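PDB 6ANY: Bm4233, isoform b from Brugia malayi, which is a secreted venom allergen-like protein of the CAP family that probably binds sterols and is a vaccine candidate for lymphatic filariasis. Local coordinates for residues D125-R129 / Q130-H134; S188-T192 / K193-K197. All coordinates share one frame; numbering follows the deposited sequence.

Contact 1 (D125-R129 / Q130-H134)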
loop_
_atom_site.group_PDB
_atom_site.type_symbol
_atom_site.label_atom_id
_atom_site.label_comp_id
_atom_site.label_asym_id
_atom_site.label_seq_id
_atom_site.Cartn_x
_atom_site.Cartn_y
_atom_site.Cartn_z
ATOM N N ASP A 125 -10.876 -2.054 17.208
ATOM C CA ASP A 125 -11.432 -0.698 17.139
ATOM C C ASP A 125 -10.471 0.335 17.709
ATOM O O ASP A 125 -10.387 1.452 17.175
ATOM C CB ASP A 125 -12.796 -0.590 17.900
ATOM C CG ASP A 125 -13.954 -1.330 17.197
ATOM O OD1 ASP A 125 -13.838 -1.653 15.985
ATOM O OD2 ASP A 125 -14.999 -1.604 17.866
ATOM N N ASP A 126 -9.803 0.013 18.815
ATOM C CA ASP A 126 -8.884 0.975 19.443
ATOM C C ASP A 126 -7.597 1.189 18.569
ATOM O O ASP A 126 -7.006 2.288 18.572
ATOM C CB ASP A 126 -8.498 0.542 20.858
ATOM C CG ASP A 126 -7.733 -0.772 20.867
ATOM O OD1 ASP A 126 -8.293 -1.781 20.356
ATOM O OD2 ASP A 126 -6.540 -0.812 21.309
ATOM N N VAL A 127 -7.150 0.125 17.874
ATOM C CA VAL A 127 -6.033 0.256 16.955
ATOM C C VAL A 127 -6.453 1.126 15.734
ATOM O O VAL A 127 -5.721 2.057 15.367
ATOM C CB VAL A 127 -5.528 -1.130 16.488
ATOM C CG1 VAL A 127 -4.470 -0.957 15.383
ATOM C CG2 VAL A 127 -4.891 -1.857 17.675
ATOM N N ALA A 128 -7.633 0.821 15.148
ATOM C CA ALA A 128 -8.205 1.508 13.969
ATOM C C ALA A 128 -8.424 3.001 14.151
ATOM O O ALA A 128 -8.189 3.780 13.266
ATOM C CB ALA A 128 -9.530 0.890 13.613
ATOM N N ARG A 129 -8.815 3.371 15.346
ATOM C CA ARG A 129 -9.119 4.723 15.734
ATOM C C ARG A 129 -7.895 5.652 15.700
ATOM O O ARG A 129 -8.051 6.838 15.656
ATOM C CB ARG A 129 -9.779 4.676 17.150
ATOM C CG ARG A 129 -9.990 6.014 17.839
ATOM C CD ARG A 129 -10.809 5.879 19.139
ATOM N NE ARG A 129 -11.981 6.771 19.059
ATOM C CZ ARG A 129 -12.220 7.843 19.806
ATOM N NH1 ARG A 129 -11.381 8.252 20.777
ATOM N NH2 ARG A 129 -13.341 8.522 19.548
ATOM N N GLN A 130 -6.691 5.082 15.758
ATOM C CA GLN A 130 -5.448 5.823 15.654
ATOM C C GLN A 130 -5.112 6.483 14.279
ATOM O O GLN A 130 -4.241 7.350 14.217
ATOM C CB GLN A 130 -4.285 4.915 15.994
ATOM C CG GLN A 130 -4.177 4.435 17.434
ATOM C CD GLN A 130 -3.113 3.389 17.536
ATOM O OE1 GLN A 130 -2.156 3.566 18.271
ATOM N NE2 GLN A 130 -3.216 2.335 16.727
ATOM N N GLY A 131 -5.774 6.115 13.199
ATOM C CA GLY A 131 -5.430 6.741 11.894
ATOM C C GLY A 131 -4.176 6.133 11.320
ATOM O O GLY A 131 -3.279 6.813 10.879
ATOM N N VAL A 132 -4.162 4.814 11.321
ATOM C CA VAL A 132 -3.049 4.027 10.831
ATOM C C VAL A 132 -3.534 3.180 9.667
ATOM O O VAL A 132 -2.803 2.287 9.204
ATOM C CB VAL A 132 -2.494 3.125 11.948
ATOM C CG1 VAL A 132 -1.889 3.983 13.045
ATOM C CG2 VAL A 132 -3.604 2.229 12.484
ATOM N N LEU A 133 -4.749 3.481 9.185
ATOM C CA LEU A 133 -5.390 2.700 8.158
ATOM C C LEU A 133 -4.725 2.747 6.797
ATOM O O LEU A 133 -4.888 1.780 6.025
ATOM C CB LEU A 133 -6.891 3.051 8.033
ATOM C CG LEU A 133 -7.713 2.546 9.267
ATOM C CD1 LEU A 133 -9.219 2.873 9.152
ATOM C CD2 LEU A 133 -7.549 1.011 9.488
ATOM N N HIS A 134 -3.971 3.824 6.495
ATOM C CA HIS A 134 -3.256 3.868 5.232
ATOM C C HIS A 134 -2.103 2.841 5.282
ATOM O O HIS A 134 -1.922 2.033 4.384
ATOM C CB HIS A 134 -2.767 5.272 4.878
ATOM C CG HIS A 134 -3.824 6.305 4.942
ATOM N ND1 HIS A 134 -4.040 7.068 6.065
ATOM C CD2 HIS A 134 -4.802 6.634 4.064
ATOM C CE1 HIS A 134 -5.091 7.841 5.865
ATOM N NE2 HIS A 134 -5.581 7.585 4.664
#

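Contact 2 (S188-T192 / K193-K197). With SO4 (sulfate ion), chain D.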
loop_
_atom_site.group_PDB
_atom_site.type_symbol
_atom_site.label_atom_id
_atom_site.label_comp_id
_atom_site.label_asym_id
_atom_site.label_seq_id
_atom_site.Cartn_x
_atom_site.Cartn_y
_atom_site.Cartn_z
ATOM N N SER A 188 7.031 -24.430 0.472
ATOM C CA SER A 188 6.120 -25.173 1.320
ATOM C C SER A 188 5.736 -24.395 2.578
ATOM O O SER A 188 4.717 -24.689 3.182
ATOM C CB SER A 188 6.721 -26.549 1.706
ATOM O OG SER A 188 7.894 -26.382 2.458
ATOM N N ASP A 189 6.554 -23.410 2.952
ATOM C CA ASP A 189 6.247 -22.498 4.036
ATOM C C ASP A 189 5.048 -21.621 3.731
ATOM O O ASP A 189 4.391 -21.154 4.642
ATOM C CB ASP A 189 7.422 -21.544 4.334
ATOM C CG ASP A 189 8.609 -22.230 4.986
ATOM O OD1 ASP A 189 8.507 -23.355 5.588
ATOM O OD2 ASP A 189 9.652 -21.594 4.889
ATOM N N CYS A 190 4.781 -21.367 2.473
ATOM C CA CYS A 190 3.699 -20.472 2.115
ATOM C C CYS A 190 2.395 -21.192 1.954
ATOM O O CYS A 190 2.358 -22.217 1.339
ATOM C CB CYS A 190 4.018 -19.735 0.825
ATOM S SG CYS A 190 5.405 -18.600 1.022
ATOM N N ASN A 191 1.271 -20.636 2.377
ATOM C CA ASN A 191 0.036 -21.346 2.047
ATOM C C ASN A 191 -0.141 -21.257 0.524
ATOM O O ASN A 191 -0.627 -22.212 -0.081
ATOM C CB ASN A 191 -1.205 -20.792 2.734
ATOM C CG ASN A 191 -1.116 -20.857 4.221
ATOM O OD1 ASN A 191 -0.510 -21.764 4.779
ATOM N ND2 ASN A 191 -1.717 -19.884 4.880
ATOM N N THR A 192 0.207 -20.129 -0.116
ATOM C CA THR A 192 0.055 -20.144 -1.577
ATOM C C THR A 192 0.964 -21.158 -2.261
ATOM O O THR A 192 0.824 -21.402 -3.465
ATOM C CB THR A 192 0.503 -18.767 -2.153
ATOM O OG1 THR A 192 1.865 -18.542 -1.815
ATOM C CG2 THR A 192 -0.338 -17.650 -1.600
ATOM N N LYS A 193 1.962 -21.664 -1.532
ATOM C CA LYS A 193 2.896 -22.705 -2.045
ATOM C C LYS A 193 3.923 -22.183 -3.026
ATOM O O LYS A 193 4.599 -22.964 -3.736
ATOM C CB LYS A 193 2.198 -23.986 -2.587
ATOM C CG LYS A 193 1.235 -24.634 -1.581
ATOM C CD LYS A 193 2.086 -25.018 -0.373
ATOM C CE LYS A 193 1.387 -25.811 0.720
ATOM N NZ LYS A 193 2.189 -25.650 1.987
ATOM N N LYS A 194 4.134 -20.877 -2.967
ATOM C CA LYS A 194 5.218 -20.288 -3.683
ATOM C C LYS A 194 5.807 -19.139 -2.901
ATOM O O LYS A 194 5.083 -18.206 -2.495
ATOM C CB LYS A 194 4.756 -19.837 -5.074
ATOM C CG LYS A 194 5.885 -19.401 -5.965
ATOM C CD LYS A 194 6.747 -20.586 -6.267
ATOM C CE LYS A 194 7.993 -20.215 -7.066
ATOM N NZ LYS A 194 9.211 -20.142 -6.229
ATOM N N CYS A 195 7.123 -19.205 -2.680
ATOM C CA CYS A 195 7.810 -18.256 -1.803
ATOM C C CYS A 195 8.811 -17.484 -2.623
ATOM O O CYS A 195 9.549 -18.071 -3.430
ATOM C CB CYS A 195 8.527 -18.992 -0.640
ATOM S SG CYS A 195 9.661 -17.932 0.298
ATOM N N ALA A 196 8.835 -16.165 -2.412
ATOM C CA ALA A 196 9.854 -15.320 -2.951
ATOM C C ALA A 196 10.930 -15.273 -1.908
ATOM O O ALA A 196 10.782 -14.576 -0.900
ATOM C CB ALA A 196 9.299 -13.948 -3.185
ATOM N N LYS A 197 11.982 -16.049 -2.109
ATOM C CA LYS A 197 12.988 -16.325 -1.081
ATOM C C LYS A 197 13.831 -15.055 -0.743
ATOM O O LYS A 197 14.164 -14.865 0.408
ATOM C CB LYS A 197 13.870 -17.498 -1.502
ATOM C CG LYS A 197 14.926 -17.952 -0.486
ATOM C CD LYS A 197 15.574 -19.291 -0.912
ATOM C CE LYS A 197 16.516 -19.870 0.151
ATOM N NZ LYS A 197 15.791 -20.063 1.445
HETATM S S SO4 D . 13.023 -15.665 -5.527
HETATM O O1 SO4 D . 13.609 -15.633 -6.879
HETATM O O2 SO4 D . 11.983 -14.634 -5.522
HETATM O O3 SO4 D . 12.397 -16.949 -5.117
HETATM O O4 SO4 D . 14.089 -15.211 -4.618
#

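Contact 1 (D125-R129 / Q130-H134)
Gln130 folds back over the short helix 125-128 and meets the carbonyl oxygen of Val127. Gln130 CB lies 3.3 Å from Val127 O. Its CG sits beside the backbone N (chi1 -68°), over the carbonyl groups of Asp126 and Val127; Gln130 CG is 3.7 Å from Asp126 O. The chain then runs extended through CD to the amide. There Gln130 NE2 gives a nearly straight hydrogen bond of 2.9 Å to Val127 O. This donor lies in the carbonyl plane and on a lone pair. The oxygen lies near the plane of the glutamine amide, and the N-H points almost straight at it (168°).

Val127 O takes a second bond, from Gln130 N at 3.2 Å. That donor stands well above the carbonyl plane, away from the lone pairs. One residue therefore grips the same oxygen with both its backbone and its side chain. The other end of the amide is also held: Gln130 OE1 accepts from Lys116 N, which fixes the rotation of the group and ties the turn to the chain near Tyr115.

Val127 CG1 packs against the amide, 3.8 Å from Gln130 NE2. Val132 CG2 comes to 3.6 Å from Val127 O, adding an apolar neighbour to the oxygen that accepts two hydrogen bonds. A weak bond of 3.4 Å from Gly131 N to Ala128 O closes the type I turn. Gly131 has positive phi, and Val132 occupies the N-cap position before helix 133-138. Together they form a type I turn linking the short helix 125-128 to helix 133-138, part of the CAP fold.

Contact 2 (S188-T192 / K193-K197)
Two bends in the side chain of Lys193 turn it back over the preceding turn: CG lies beside the backbone N (chi1 -54°), and the chain folds again at chi2 (-61°). The backbone here is a type I beta turn from Cys190 to Lys193, in the small disulfide-rich C-terminal region. It leads into the short two-stranded antiparallel sheet of 195-196 and 201-202. The turn is closed by Lys193 N, which bonds to Cys190 O at 3.0 Å from well above the carbonyl plane.

The lysine chain passes along the turn carbonyls: Lys193 CG is 3.4 Å from Asn191 O, and Lys193 CD is 3.3 Å from Cys190 O. At the end, Lys193 NZ bonds to Ser188 O at 3.0 Å, tilted from the carbonyl plane. The ammonium group is held mainly by this oxygen, with Cys190 O a weak second partner.

Thr192 is the third residue of the turn. Its OG1 takes a weak bond from Lys194 N, but its stronger partner is Arg203 O. Lys194 NZ forms a salt bridge with Asp187.

Two disulfides flank the turn: Cys190, its first residue, bonds to Cys202, and Cys195 bonds to Cys184. They come close together: Cys190 SG touches Cys195 CB at 3.6 Å and is equally near Lys194 O. Further on, a sulfate, probably from the crystallisation liquor, meets the backbone. Arg203 NH2 and Lys198 N also bond to it, and Lys197 N donates to SO4 O3 at 3.2 Å, with an N-H...O angle of 168°.

Contact 1 comes first along the chain and closes before contact 2 opens. Their centres are about 30 Å apart, and their nearest atoms are about 21 Å apart, so they do not touch. They share no helix or sheet. Contact 1 joins two short helices of the CAP fold, which precede the central strands 145-153 and 159-167. Contact 2 lies in the C-terminal part, after strand 179-180, where disulfides tie both strands of a small two-stranded sheet to the chain before it. One corner is held by hydrogen bonds and packing, the other also by covalent links. The cysteine-rich C-terminal part around contact 2 probably forms a separate small unit.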